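Putative nucleotide-diphospho-sugar transferase (Desulfovibrio desulfuricans subsp. desulfuricans, PDB 3CGX) probably acts as a nucleotide-diphospho-sugar transferase of the GT-A type, its precise substrate and reaction being undefined. Local coordinates at residues Arg37-Asp42 with Trp196-Leu201; Asp53-Tyr58 with Phe99-Asp104; Gly141-Ile146 with Asp156-Ile161; Ser152-Val157 with Arg177-Glu182. One frame throughout, in Å; residues are numbered along the deposited sequence.

Contact 1 (Arg37-Asp42 with Trp196-Leu201); sequences RHFVQD and WDLNVL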
loop_
_atom_site.group_PDB
_atom_site.type_symbol
_atom_site.label_atom_id
_atom_site.label_comp_id
_atom_site.label_asym_id
_atom_site.label_seq_id
_atom_site.Cartn_x
_atom_site.Cartn_y
_atom_site.Cartn_z
ATOM N N ARG A 37 -3.607 1.501 12.153
ATOM C CA ARG A 37 -4.945 2.089 11.937
ATOM C C ARG A 37 -4.795 3.498 11.400
ATOM O O ARG A 37 -5.434 3.891 10.396
ATOM C CB ARG A 37 -5.742 2.037 13.225
ATOM C CG ARG A 37 -7.076 2.736 13.182
ATOM C CD ARG A 37 -7.732 2.746 14.571
ATOM N NE ARG A 37 -8.269 1.437 14.853
ATOM C CZ ARG A 37 -9.513 1.067 14.535
ATOM N NH1 ARG A 37 -10.334 1.939 13.977
ATOM N NH2 ARG A 37 -9.945 -0.160 14.814
ATOM N N HIS A 38 -3.902 4.252 12.036
ATOM C CA HIS A 38 -3.640 5.628 11.608
ATOM C C HIS A 38 -2.886 5.741 10.278
ATOM O O HIS A 38 -3.103 6.742 9.545
ATOM C CB HIS A 38 -2.957 6.412 12.731
ATOM C CG HIS A 38 -3.932 6.795 13.795
ATOM N ND1 HIS A 38 -4.707 7.932 13.699
ATOM C CD2 HIS A 38 -4.380 6.119 14.880
ATOM C CE1 HIS A 38 -5.530 7.982 14.733
ATOM N NE2 HIS A 38 -5.357 6.892 15.461
ATOM N N PHE A 39 -2.042 4.764 9.964
ATOM C CA PHE A 39 -1.346 4.755 8.663
ATOM C C PHE A 39 -2.442 4.775 7.603
ATOM O O PHE A 39 -2.408 5.555 6.638
ATOM C CB PHE A 39 -0.544 3.492 8.409
ATOM C CG PHE A 39 0.746 3.355 9.211
ATOM C CD1 PHE A 39 1.060 4.198 10.264
ATOM C CD2 PHE A 39 1.579 2.277 8.971
ATOM C CE1 PHE A 39 2.214 3.997 11.003
ATOM C CE2 PHE A 39 2.751 2.073 9.729
ATOM C CZ PHE A 39 3.028 2.941 10.762
ATOM N N VAL A 40 -3.423 3.891 7.800
ATOM C CA VAL A 40 -4.477 3.692 6.804
ATOM C C VAL A 40 -5.364 4.934 6.658
ATOM O O VAL A 40 -5.639 5.442 5.549
ATOM C CB VAL A 40 -5.315 2.383 7.066
ATOM C CG1 VAL A 40 -6.533 2.343 6.161
ATOM C CG2 VAL A 40 -4.444 1.095 6.866
ATOM N N GLN A 41 -5.829 5.429 7.792
ATOM C CA GLN A 41 -6.609 6.673 7.809
ATOM C C GLN A 41 -5.927 7.824 7.129
ATOM O O GLN A 41 -6.534 8.545 6.349
ATOM C CB GLN A 41 -6.945 7.100 9.239
ATOM C CG GLN A 41 -7.942 6.191 9.856
ATOM C CD GLN A 41 -8.168 6.461 11.325
ATOM O OE1 GLN A 41 -8.638 5.581 12.013
ATOM N NE2 GLN A 41 -7.823 7.684 11.822
ATOM N N ASP A 42 -4.668 8.037 7.445
ATOM C CA ASP A 42 -3.941 9.131 6.852
ATOM C C ASP A 42 -3.775 8.968 5.352
ATOM O O ASP A 42 -3.959 9.940 4.595
ATOM C CB ASP A 42 -2.545 9.318 7.487
ATOM C CG ASP A 42 -2.606 9.781 8.940
ATOM O OD1 ASP A 42 -3.671 10.203 9.378
ATOM O OD2 ASP A 42 -1.585 9.669 9.632
ATOM N N TRP A 196 12.508 -0.143 14.179
ATOM C CA TRP A 196 13.601 0.617 13.578
ATOM C C TRP A 196 13.017 1.469 12.436
ATOM O O TRP A 196 13.299 2.661 12.302
ATOM C CB TRP A 196 14.688 -0.301 13.050
ATOM C CG TRP A 196 15.281 -1.329 14.024
ATOM C CD1 TRP A 196 15.236 -2.687 13.906
ATOM C CD2 TRP A 196 16.052 -1.071 15.194
ATOM N NE1 TRP A 196 15.885 -3.286 14.924
ATOM C CE2 TRP A 196 16.437 -2.330 15.725
ATOM C CE3 TRP A 196 16.482 0.095 15.825
ATOM C CZ2 TRP A 196 17.209 -2.463 16.902
ATOM C CZ3 TRP A 196 17.238 -0.019 16.965
ATOM C CH2 TRP A 196 17.610 -1.299 17.498
ATOM N N ASP A 197 12.187 0.856 11.603
ATOM C CA ASP A 197 11.530 1.562 10.518
ATOM C C ASP A 197 10.672 2.724 11.063
ATOM O O ASP A 197 10.613 3.807 10.462
ATOM C CB ASP A 197 10.601 0.627 9.719
ATOM C CG ASP A 197 11.312 -0.490 9.032
ATOM O OD1 ASP A 197 12.468 -0.352 8.647
ATOM O OD2 ASP A 197 10.679 -1.503 8.853
ATOM N N LEU A 198 10.007 2.477 12.202
ATOM C CA LEU A 198 9.148 3.491 12.846
ATOM C C LEU A 198 9.995 4.676 13.346
ATOM O O LEU A 198 9.597 5.868 13.243
ATOM C CB LEU A 198 8.347 2.892 14.011
ATOM C CG LEU A 198 7.184 3.702 14.592
ATOM C CD1 LEU A 198 6.020 3.680 13.580
ATOM C CD2 LEU A 198 6.670 3.181 15.964
ATOM N N ASN A 199 11.150 4.344 13.922
ATOM C CA ASN A 199 12.090 5.370 14.375
ATOM C C ASN A 199 12.552 6.284 13.224
ATOM O O ASN A 199 12.601 7.523 13.364
ATOM C CB ASN A 199 13.277 4.715 15.057
ATOM C CG ASN A 199 14.299 5.706 15.544
ATOM O OD1 ASN A 199 15.201 6.062 14.786
ATOM N ND2 ASN A 199 14.250 6.069 16.846
ATOM N N VAL A 200 12.860 5.679 12.085
ATOM C CA VAL A 200 13.286 6.450 10.889
ATOM C C VAL A 200 12.125 7.273 10.355
ATOM O O VAL A 200 12.313 8.467 10.026
ATOM C CB VAL A 200 13.831 5.536 9.767
ATOM C CG1 VAL A 200 14.091 6.354 8.474
ATOM C CG2 VAL A 200 15.062 4.746 10.253
ATOM N N LEU A 201 10.935 6.676 10.317
ATOM C CA LEU A 201 9.723 7.379 9.854
ATOM C C LEU A 201 9.575 8.665 10.665
ATOM O O LEU A 201 9.335 9.764 10.127
ATOM C CB LEU A 201 8.443 6.546 9.991
ATOM C CG LEU A 201 7.066 7.149 9.633
ATOM C CD1 LEU A 201 6.897 7.420 8.106
ATOM C CD2 LEU A 201 5.888 6.250 10.136
#

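Contact 2 (Asp53-Tyr58 with Phe99-Asp104); sequences DLHICY and FDDGYD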
loop_
_atom_site.group_PDB
_atom_site.type_symbol
_atom_site.label_atom_id
_atom_site.label_comp_id
_atom_site.label_asym_id
_atom_site.label_seq_id
_atom_site.Cartn_x
_atom_site.Cartn_y
_atom_site.Cartn_z
ATOM N N ASP A 53 -10.863 6.911 -8.971
ATOM C CA ASP A 53 -11.746 6.194 -8.072
ATOM C C ASP A 53 -10.863 5.347 -7.161
ATOM O O ASP A 53 -9.749 4.897 -7.530
ATOM C CB ASP A 53 -12.715 5.270 -8.829
ATOM C CG ASP A 53 -13.773 6.026 -9.650
ATOM O OD1 ASP A 53 -13.987 7.237 -9.436
ATOM O OD2 ASP A 53 -14.425 5.366 -10.475
ATOM N N LEU A 54 -11.378 5.087 -5.977
ATOM C CA LEU A 54 -10.627 4.309 -4.991
ATOM C C LEU A 54 -11.404 3.097 -4.499
ATOM O O LEU A 54 -12.572 3.186 -4.147
ATOM C CB LEU A 54 -10.235 5.209 -3.848
ATOM C CG LEU A 54 -9.573 4.580 -2.623
ATOM C CD1 LEU A 54 -8.129 4.305 -2.953
ATOM C CD2 LEU A 54 -9.706 5.529 -1.411
ATOM N N HIS A 55 -10.753 1.944 -4.579
ATOM C CA HIS A 55 -11.314 0.682 -4.079
ATOM C C HIS A 55 -10.446 0.178 -2.973
ATOM O O HIS A 55 -9.260 -0.080 -3.188
ATOM C CB HIS A 55 -11.352 -0.362 -5.170
ATOM C CG HIS A 55 -12.313 -0.031 -6.263
ATOM N ND1 HIS A 55 -12.710 -0.942 -7.204
ATOM C CD2 HIS A 55 -12.963 1.115 -6.548
ATOM C CE1 HIS A 55 -13.577 -0.372 -8.018
ATOM N NE2 HIS A 55 -13.751 0.873 -7.636
ATOM N N ILE A 56 -11.044 0.053 -1.795
ATOM C CA ILE A 56 -10.343 -0.409 -0.631
ATOM C C ILE A 56 -10.494 -1.923 -0.550
ATOM O O ILE A 56 -11.597 -2.474 -0.366
ATOM C CB ILE A 56 -10.854 0.282 0.659
ATOM C CG1 ILE A 56 -10.671 1.812 0.582
ATOM C CG2 ILE A 56 -10.166 -0.317 1.915
ATOM C CD1 ILE A 56 -11.448 2.582 1.659
ATOM N N CYS A 57 -9.369 -2.610 -0.726
ATOM C CA CYS A 57 -9.338 -4.084 -0.845
ATOM C C CYS A 57 -8.696 -4.701 0.374
ATOM O O CYS A 57 -7.488 -4.541 0.595
ATOM C CB CYS A 57 -8.559 -4.485 -2.111
ATOM S SG CYS A 57 -9.189 -3.799 -3.643
ATOM N N TYR A 58 -9.519 -5.390 1.184
ATOM C CA TYR A 58 -9.105 -5.905 2.460
ATOM C C TYR A 58 -8.847 -7.412 2.532
ATOM O O TYR A 58 -9.476 -8.256 1.876
ATOM C CB TYR A 58 -10.117 -5.506 3.533
ATOM C CG TYR A 58 -11.525 -6.022 3.358
ATOM C CD1 TYR A 58 -11.883 -7.275 3.804
ATOM C CD2 TYR A 58 -12.533 -5.223 2.775
ATOM C CE1 TYR A 58 -13.153 -7.702 3.686
ATOM C CE2 TYR A 58 -13.800 -5.670 2.642
ATOM C CZ TYR A 58 -14.107 -6.908 3.090
ATOM O OH TYR A 58 -15.405 -7.372 2.984
ATOM N N PHE A 99 -10.089 -3.697 -14.397
ATOM C CA PHE A 99 -10.039 -3.559 -15.839
ATOM C C PHE A 99 -11.351 -4.054 -16.425
ATOM O O PHE A 99 -11.871 -3.471 -17.356
ATOM C CB PHE A 99 -8.839 -4.307 -16.446
ATOM C CG PHE A 99 -7.520 -3.614 -16.207
ATOM C CD1 PHE A 99 -7.372 -2.266 -16.516
ATOM C CD2 PHE A 99 -6.448 -4.291 -15.688
ATOM C CE1 PHE A 99 -6.198 -1.638 -16.310
ATOM C CE2 PHE A 99 -5.257 -3.643 -15.459
ATOM C CZ PHE A 99 -5.133 -2.319 -15.763
ATOM N N ASP A 100 -11.866 -5.152 -15.889
ATOM C CA ASP A 100 -13.187 -5.669 -16.328
ATOM C C ASP A 100 -14.276 -4.633 -16.089
ATOM O O ASP A 100 -15.241 -4.545 -16.830
ATOM C CB ASP A 100 -13.570 -6.939 -15.572
ATOM C CG ASP A 100 -12.740 -8.135 -15.969
ATOM O OD1 ASP A 100 -11.966 -8.053 -16.953
ATOM O OD2 ASP A 100 -12.887 -9.172 -15.287
ATOM N N ASP A 101 -14.125 -3.867 -15.027
ATOM C CA ASP A 101 -15.087 -2.824 -14.676
ATOM C C ASP A 101 -14.994 -1.666 -15.662
ATOM O O ASP A 101 -15.852 -0.793 -15.675
ATOM C CB ASP A 101 -14.857 -2.241 -13.266
ATOM C CG ASP A 101 -15.201 -3.215 -12.131
ATOM O OD1 ASP A 101 -15.800 -4.279 -12.408
ATOM O OD2 ASP A 101 -14.816 -2.891 -10.960
ATOM N N GLY A 102 -13.939 -1.643 -16.462
ATOM C CA GLY A 102 -13.811 -0.608 -17.486
ATOM C C GLY A 102 -12.764 0.468 -17.252
ATOM O O GLY A 102 -12.688 1.405 -18.029
ATOM N N TYR A 103 -11.954 0.368 -16.192
ATOM C CA TYR A 103 -10.889 1.372 -15.973
ATOM C C TYR A 103 -9.807 1.244 -17.027
ATOM O O TYR A 103 -9.519 0.148 -17.509
ATOM C CB TYR A 103 -10.288 1.274 -14.546
ATOM C CG TYR A 103 -11.269 1.674 -13.503
ATOM C CD1 TYR A 103 -11.556 3.020 -13.286
ATOM C CD2 TYR A 103 -11.954 0.736 -12.740
ATOM C CE1 TYR A 103 -12.453 3.423 -12.328
ATOM C CE2 TYR A 103 -12.900 1.147 -11.766
ATOM C CZ TYR A 103 -13.135 2.493 -11.574
ATOM O OH TYR A 103 -14.030 2.960 -10.620
ATOM N N ASP A 104 -9.229 2.376 -17.399
ATOM C CA ASP A 104 -8.146 2.431 -18.367
ATOM C C ASP A 104 -6.783 2.267 -17.715
ATOM O O ASP A 104 -5.844 1.746 -18.312
ATOM C CB ASP A 104 -8.144 3.774 -19.089
ATOM C CG ASP A 104 -6.989 3.887 -20.106
ATOM O OD1 ASP A 104 -6.901 3.009 -20.998
ATOM O OD2 ASP A 104 -6.173 4.851 -20.008
#

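Contact 3 (Gly141-Ile146 with Asp156-Ile161); sequences GGYYLI and DVFDGI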
loop_
_atom_site.group_PDB
_atom_site.type_symbol
_atom_site.label_atom_id
_atom_site.label_comp_id
_atom_site.label_asym_id
_atom_site.label_seq_id
_atom_site.Cartn_x
_atom_site.Cartn_y
_atom_site.Cartn_z
ATOM N N GLY A 141 12.854 -5.302 -0.726
ATOM C CA GLY A 141 13.113 -6.198 -1.841
ATOM C C GLY A 141 11.905 -6.482 -2.712
ATOM O O GLY A 141 12.002 -7.139 -3.755
ATOM N N GLY A 142 10.758 -6.003 -2.256
ATOM C CA GLY A 142 9.530 -6.126 -3.015
ATOM C C GLY A 142 9.168 -4.789 -3.625
ATOM O O GLY A 142 10.037 -3.996 -3.977
ATOM N N TYR A 143 7.873 -4.564 -3.743
ATOM C CA TYR A 143 7.336 -3.304 -4.303
ATOM C C TYR A 143 6.116 -2.834 -3.535
ATOM O O TYR A 143 5.345 -3.639 -3.052
ATOM C CB TYR A 143 7.055 -3.448 -5.796
ATOM C CG TYR A 143 6.163 -4.586 -6.252
ATOM C CD1 TYR A 143 4.775 -4.439 -6.293
ATOM C CD2 TYR A 143 6.708 -5.807 -6.670
ATOM C CE1 TYR A 143 3.968 -5.471 -6.742
ATOM C CE2 TYR A 143 5.891 -6.854 -7.140
ATOM C CZ TYR A 143 4.523 -6.672 -7.182
ATOM O OH TYR A 143 3.681 -7.669 -7.654
ATOM N N TYR A 144 5.980 -1.522 -3.411
ATOM C CA TYR A 144 4.909 -0.912 -2.665
ATOM C C TYR A 144 3.770 -0.450 -3.582
ATOM O O TYR A 144 2.666 -0.113 -3.123
ATOM C CB TYR A 144 5.426 0.274 -1.852
ATOM C CG TYR A 144 5.964 1.436 -2.694
ATOM C CD1 TYR A 144 5.096 2.408 -3.263
ATOM C CD2 TYR A 144 7.315 1.589 -2.895
ATOM C CE1 TYR A 144 5.576 3.466 -4.015
ATOM C CE2 TYR A 144 7.806 2.660 -3.668
ATOM C CZ TYR A 144 6.942 3.606 -4.197
ATOM O OH TYR A 144 7.509 4.610 -4.957
ATOM N N LEU A 145 4.065 -0.393 -4.874
ATOM C CA LEU A 145 3.068 -0.034 -5.889
ATOM C C LEU A 145 3.337 -0.753 -7.216
ATOM O O LEU A 145 4.489 -0.942 -7.622
ATOM C CB LEU A 145 3.012 1.490 -6.099
ATOM C CG LEU A 145 2.022 2.110 -7.121
ATOM C CD1 LEU A 145 1.608 3.560 -6.690
ATOM C CD2 LEU A 145 2.565 2.073 -8.608
ATOM N N ILE A 146 2.261 -1.182 -7.861
ATOM C CA ILE A 146 2.330 -1.715 -9.231
ATOM C C ILE A 146 1.129 -1.172 -10.021
ATOM O O ILE A 146 0.031 -1.079 -9.490
ATOM C CB ILE A 146 2.397 -3.270 -9.264
ATOM C CG1 ILE A 146 2.698 -3.728 -10.694
ATOM C CG2 ILE A 146 1.138 -3.937 -8.585
ATOM C CD1 ILE A 146 3.214 -5.172 -10.745
ATOM N N ASP A 156 0.424 -12.315 -15.857
ATOM C CA ASP A 156 1.514 -13.275 -15.679
ATOM C C ASP A 156 2.616 -12.749 -14.746
ATOM O O ASP A 156 3.371 -13.531 -14.150
ATOM C CB ASP A 156 2.131 -13.639 -17.032
ATOM C CG ASP A 156 1.268 -14.612 -17.820
ATOM O OD1 ASP A 156 0.094 -14.860 -17.446
ATOM O OD2 ASP A 156 1.782 -15.146 -18.819
ATOM N N VAL A 157 2.734 -11.430 -14.594
ATOM C CA VAL A 157 3.779 -10.899 -13.671
ATOM C C VAL A 157 3.509 -11.302 -12.233
ATOM O O VAL A 157 4.384 -11.180 -11.376
ATOM C CB VAL A 157 3.961 -9.357 -13.729
ATOM C CG1 VAL A 157 4.179 -8.935 -15.199
ATOM C CG2 VAL A 157 2.781 -8.648 -13.063
ATOM N N PHE A 158 2.308 -11.807 -11.950
ATOM C CA PHE A 158 1.978 -12.208 -10.569
ATOM C C PHE A 158 2.182 -13.715 -10.393
ATOM O O PHE A 158 2.090 -14.248 -9.306
ATOM C CB PHE A 158 0.552 -11.829 -10.193
ATOM C CG PHE A 158 0.291 -10.345 -10.236
ATOM C CD1 PHE A 158 0.889 -9.516 -9.323
ATOM C CD2 PHE A 158 -0.531 -9.781 -11.218
ATOM C CE1 PHE A 158 0.651 -8.156 -9.371
ATOM C CE2 PHE A 158 -0.750 -8.447 -11.263
ATOM C CZ PHE A 158 -0.150 -7.630 -10.334
ATOM N N ASP A 159 2.485 -14.378 -11.486
ATOM C CA ASP A 159 2.578 -15.835 -11.473
ATOM C C ASP A 159 3.991 -16.307 -11.238
ATOM O O ASP A 159 4.955 -15.811 -11.819
ATOM C CB ASP A 159 2.046 -16.435 -12.775
ATOM C CG ASP A 159 0.563 -16.254 -12.934
ATOM O OD1 ASP A 159 -0.115 -15.939 -11.937
ATOM O OD2 ASP A 159 0.051 -16.444 -14.056
ATOM N N GLY A 160 4.097 -17.300 -10.374
ATOM C CA GLY A 160 5.360 -17.965 -10.163
ATOM C C GLY A 160 6.295 -17.152 -9.314
ATOM O O GLY A 160 7.497 -17.385 -9.331
ATOM N N ILE A 161 5.756 -16.177 -8.592
ATOM C CA ILE A 161 6.582 -15.431 -7.648
ATOM C C ILE A 161 6.573 -16.218 -6.345
ATOM O O ILE A 161 5.574 -16.818 -5.964
ATOM C CB ILE A 161 6.165 -13.931 -7.426
ATOM C CG1 ILE A 161 7.018 -12.969 -8.277
ATOM C CG2 ILE A 161 6.440 -13.527 -5.979
ATOM C CD1 ILE A 161 6.754 -12.895 -9.769
HETATM O O HOH W 1 4.924 -9.587 -9.127
#

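Contact 4 (Ser152-Val157 with Arg177-Glu182); sequences SFCPDV and RRARLE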
loop_
_atom_site.group_PDB
_atom_site.type_symbol
_atom_site.label_atom_id
_atom_site.label_comp_id
_atom_site.label_asym_id
_atom_site.label_seq_id
_atom_site.Cartn_x
_atom_site.Cartn_y
_atom_site.Cartn_z
ATOM N N SER A 152 -2.200 -3.104 -21.785
ATOM C CA SER A 152 -0.856 -3.644 -21.503
ATOM C C SER A 152 -0.824 -4.592 -20.292
ATOM O O SER A 152 0.234 -5.095 -19.877
ATOM C CB SER A 152 0.116 -2.498 -21.181
ATOM O OG SER A 152 0.469 -1.773 -22.337
ATOM N N PHE A 153 -1.984 -4.806 -19.698
ATOM C CA PHE A 153 -2.029 -5.602 -18.489
ATOM C C PHE A 153 -1.449 -6.986 -18.747
ATOM O O PHE A 153 -1.869 -7.695 -19.649
ATOM C CB PHE A 153 -3.448 -5.699 -17.948
ATOM C CG PHE A 153 -3.557 -6.511 -16.706
ATOM C CD1 PHE A 153 -2.616 -6.391 -15.707
ATOM C CD2 PHE A 153 -4.614 -7.382 -16.516
ATOM C CE1 PHE A 153 -2.722 -7.123 -14.537
ATOM C CE2 PHE A 153 -4.718 -8.096 -15.358
ATOM C CZ PHE A 153 -3.769 -7.969 -14.365
ATOM N N CYS A 154 -0.515 -7.339 -17.878
ATOM C CA CYS A 154 0.211 -8.593 -17.946
ATOM C C CYS A 154 0.027 -9.355 -16.636
ATOM O O CYS A 154 0.856 -9.247 -15.734
ATOM C CB CYS A 154 1.686 -8.286 -18.189
ATOM S SG CYS A 154 2.705 -9.723 -18.397
ATOM N N PRO A 155 -1.084 -10.095 -16.508
ATOM C CA PRO A 155 -1.324 -10.782 -15.208
ATOM C C PRO A 155 -0.249 -11.807 -14.837
ATOM O O PRO A 155 -0.070 -12.158 -13.672
ATOM C CB PRO A 155 -2.689 -11.446 -15.397
ATOM C CG PRO A 155 -2.999 -11.391 -16.895
ATOM C CD PRO A 155 -2.160 -10.299 -17.493
ATOM N N ASP A 156 0.424 -12.315 -15.857
ATOM C CA ASP A 156 1.514 -13.275 -15.679
ATOM C C ASP A 156 2.616 -12.749 -14.746
ATOM O O ASP A 156 3.371 -13.531 -14.150
ATOM C CB ASP A 156 2.131 -13.639 -17.032
ATOM C CG ASP A 156 1.268 -14.612 -17.820
ATOM O OD1 ASP A 156 0.094 -14.860 -17.446
ATOM O OD2 ASP A 156 1.782 -15.146 -18.819
ATOM N N VAL A 157 2.734 -11.430 -14.594
ATOM C CA VAL A 157 3.779 -10.899 -13.671
ATOM C C VAL A 157 3.509 -11.302 -12.233
ATOM O O VAL A 157 4.384 -11.180 -11.376
ATOM C CB VAL A 157 3.961 -9.357 -13.729
ATOM C CG1 VAL A 157 4.179 -8.935 -15.199
ATOM C CG2 VAL A 157 2.781 -8.648 -13.063
ATOM N N ARG A 177 10.102 -7.069 -18.461
ATOM C CA ARG A 177 11.040 -6.879 -19.561
ATOM C C ARG A 177 10.768 -7.979 -20.593
ATOM O O ARG A 177 10.650 -7.732 -21.782
ATOM C CB ARG A 177 12.500 -6.954 -19.081
ATOM N N ARG A 178 10.646 -9.206 -20.114
ATOM C CA ARG A 178 10.409 -10.334 -21.021
ATOM C C ARG A 178 9.057 -10.170 -21.759
ATOM O O ARG A 178 8.820 -10.804 -22.792
ATOM C CB ARG A 178 10.465 -11.668 -20.250
ATOM C CG ARG A 178 11.858 -12.035 -19.674
ATOM C CD ARG A 178 11.800 -13.252 -18.717
ATOM N N ALA A 179 8.187 -9.307 -21.223
ATOM C CA ALA A 179 6.851 -9.042 -21.807
ATOM C C ALA A 179 6.929 -7.848 -22.743
ATOM O O ALA A 179 5.918 -7.410 -23.308
ATOM C CB ALA A 179 5.813 -8.778 -20.727
ATOM N N ARG A 180 8.132 -7.306 -22.870
ATOM C CA ARG A 180 8.369 -6.147 -23.730
ATOM C C ARG A 180 7.539 -4.952 -23.265
ATOM O O ARG A 180 6.994 -4.206 -24.059
ATOM C CB ARG A 180 8.063 -6.470 -25.201
ATOM N N LEU A 181 7.441 -4.789 -21.957
ATOM C CA LEU A 181 6.761 -3.609 -21.400
ATOM C C LEU A 181 7.746 -2.454 -21.139
ATOM O O LEU A 181 8.894 -2.655 -20.742
ATOM C CB LEU A 181 6.027 -3.973 -20.107
ATOM C CG LEU A 181 4.951 -5.066 -20.181
ATOM C CD1 LEU A 181 4.424 -5.393 -18.768
ATOM C CD2 LEU A 181 3.834 -4.671 -21.182
ATOM N N GLU A 182 7.271 -1.247 -21.409
ATOM C CA GLU A 182 7.946 -0.016 -21.032
ATOM C C GLU A 182 7.421 0.374 -19.654
ATOM O O GLU A 182 6.224 0.694 -19.462
ATOM C CB GLU A 182 7.642 1.092 -22.040
ATOM C CG GLU A 182 8.425 2.359 -21.813
ATOM C CD GLU A 182 8.323 3.350 -22.983
ATOM O OE1 GLU A 182 7.395 3.223 -23.816
ATOM O OE2 GLU A 182 9.161 4.275 -23.038
#

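Contact 1 (Arg37-Asp42 with Trp196-Leu201)
Phe39 of helix 29-47 reaches out to Leu198 and Leu201 of helix 195-204, joining two helices of what is probably a GT-A-type alpha/beta fold. The helices stand well apart: their closest alpha carbons, CA of Phe39 and CA of Leu198, are 11.4 Å from each other, and long side chains from both helices are needed to meet across the distance. From CB the Phe39 side chain leaves its helix beside the backbone N, with CG anti to the carbonyl carbon (chi1 -73°). CB, CG and the near half of the ring meet nothing of segment 196-201 and bring the far end forward. At that end CE1 comes to 4.4 Å from CD2 of Leu201, while CZ, the foremost atom, meets CD1 of Leu198. Phenylalanine suits the place because it is long and wholly apolar; the two leucines, one helical turn apart, offer branched ends that receive a ring without any polar demand. All three residues are buried, yet the packing is light and contains no hydrogen bond between the helices. Helix 214-221 completes the cluster: its Thr215 touches Phe39, and its Leu219 lies against both leucines. Asp42, one turn beyond Phe39, ties the same helix down through bonds to Ser214 and Thr215. The Leu198 methyl comes to the rim of the ring rather than over a face, CD1 lying near the ring plane at 4.2 Å from CZ of Phe39.

Contact 2 (Asp53-Tyr58 with Phe99-Asp104)
Asp53 and Tyr103 mark the nearest approach of the two backbones, 9.3 Å between their CA atoms, where strand 53-58 faces the turn that ends helix 87-100. That turn is a Schellman motif: Gly102 takes a positive phi (108°), which a residue without a side chain adopts easily, and Tyr103 then points at the strand. Its OH donates a hydrogen bond to OD2 of Asp53. The carboxylate oxygen sits at the edge of the ring, in its plane, although the carboxylate itself is turned 88° from that plane. The modelled OH to OD2 length of 2.4 Å is very short, and its exact value is doubtful. Beside it, an edge of the Tyr103 ring is directed at the face of His55 in an offset edge-to-face pair, planes at 82°. Tyrosine thus serves twice, as apolar ring and as donor. Asp53 OD2 also accepts from Ser3 N. Strand 53-58 runs between strands 5-11 and 78-81; Tyr103 touches Cys6 of the former, and both Asp53 and His55 touch Met78 of the latter.

Contact 3 (Gly141-Ile146 with Asp156-Ile161)
A small buried apolar core with one bridging water joins Tyr143 and Ile146 of strand 143-149 to Val157 and Phe158 of the 3-10 turn that follows the same strand. Residues three apart in a regular strand point to opposite faces; here the chain turns a corner at Tyr144, and both Tyr143 and Ile146 direct their CB atoms at the turn. Ile146 is stretched out with CG1 anti to the backbone N (chi1 -171°), which carries CD1 forward until it stands 4.2 Å from CG2 of Val157 and equally far from CE1 of Phe158. Both partners lie ahead of CD1, for CG2 of Val157 sits over one face of the Phe158 ring; the unbranched end of an isoleucine can touch the two at once. The Tyr143 side chain crosses that of Phe158 at about a right angle, its OH 3.5 Å from Phe158 CE1. The same hydroxyl is 2.7 Å from the oxygen of a water, which donates to Val157 O at 2.8 Å. Tyrosine therefore combines packing with a polar link to the turn. Helix 87-100 closes one side, its Met91 touching both Tyr143 and Phe158, and helix 169-178 contributes Thr172 against Tyr143 and Met176 against Val157.

Contact 4 (Ser152-Val157 with Arg177-Glu182)
Leu181 carries most of the packing, meeting Ser152 and Cys154 of the loop that follows strand 143-149. Its two methyls divide the work: CD1 lies 4.0 Å from CB of Cys154, while CD2 makes a van der Waals contact with the main chain, 3.9 Å from Ser152 O. A forked leucine fits well here, since each branch can serve a different residue. With CG anti to the carbonyl carbon (chi1 -59°) and the chain extended beyond it, the fork is carried over to the loop. Ala179, whose CB is small enough for a close approach, meets SG of Cys154, but cysteine has a second conformer and this contact is therefore doubtful.

The polar links run through a third party. No hydrogen bond joins the segments directly; instead Asp132 takes Ser152 OG on one carboxylate oxygen and Glu182 N on the other; a short hydroxyl side chain at this partly exposed position can reach the carboxylate.

Backbone bonding accounts for the turn itself. Arg180 has a positive phi of 61°, and its N bonds back to Arg177 O at 2.8 Å as helix 169-178 ends. This is a Schellman motif, and Leu181, just past the residue of positive phi, packs back on Met176 of the helix, the hydrophobic interaction classically associated with that helix ending.

In the fold
Contact 1 closes a long loop of chain within which the other three are nested, and it lies across the centre of the molecule from them. Contact 2 comes next and closes before contact 3 opens; contacts 3 and 4 follow, sharing Asp156 and Val157, their centres about 11 Å apart. Contacts 2 and 3 reach the same mixed sheet, with centres about 18 Å apart. A row of phenylalanines connects this side: Phe99 of contact 2 packs on Phe153 of contact 4, which in turn packs on Phe158 of contact 3. Contacts 2 and 3 thus join a turn or loop to strands of the sheet, contact 4 joins a loop to the end of helix 169-178, whereas contact 1, about 26 Å from contact 2 between centres, joins helices early and late in the chain.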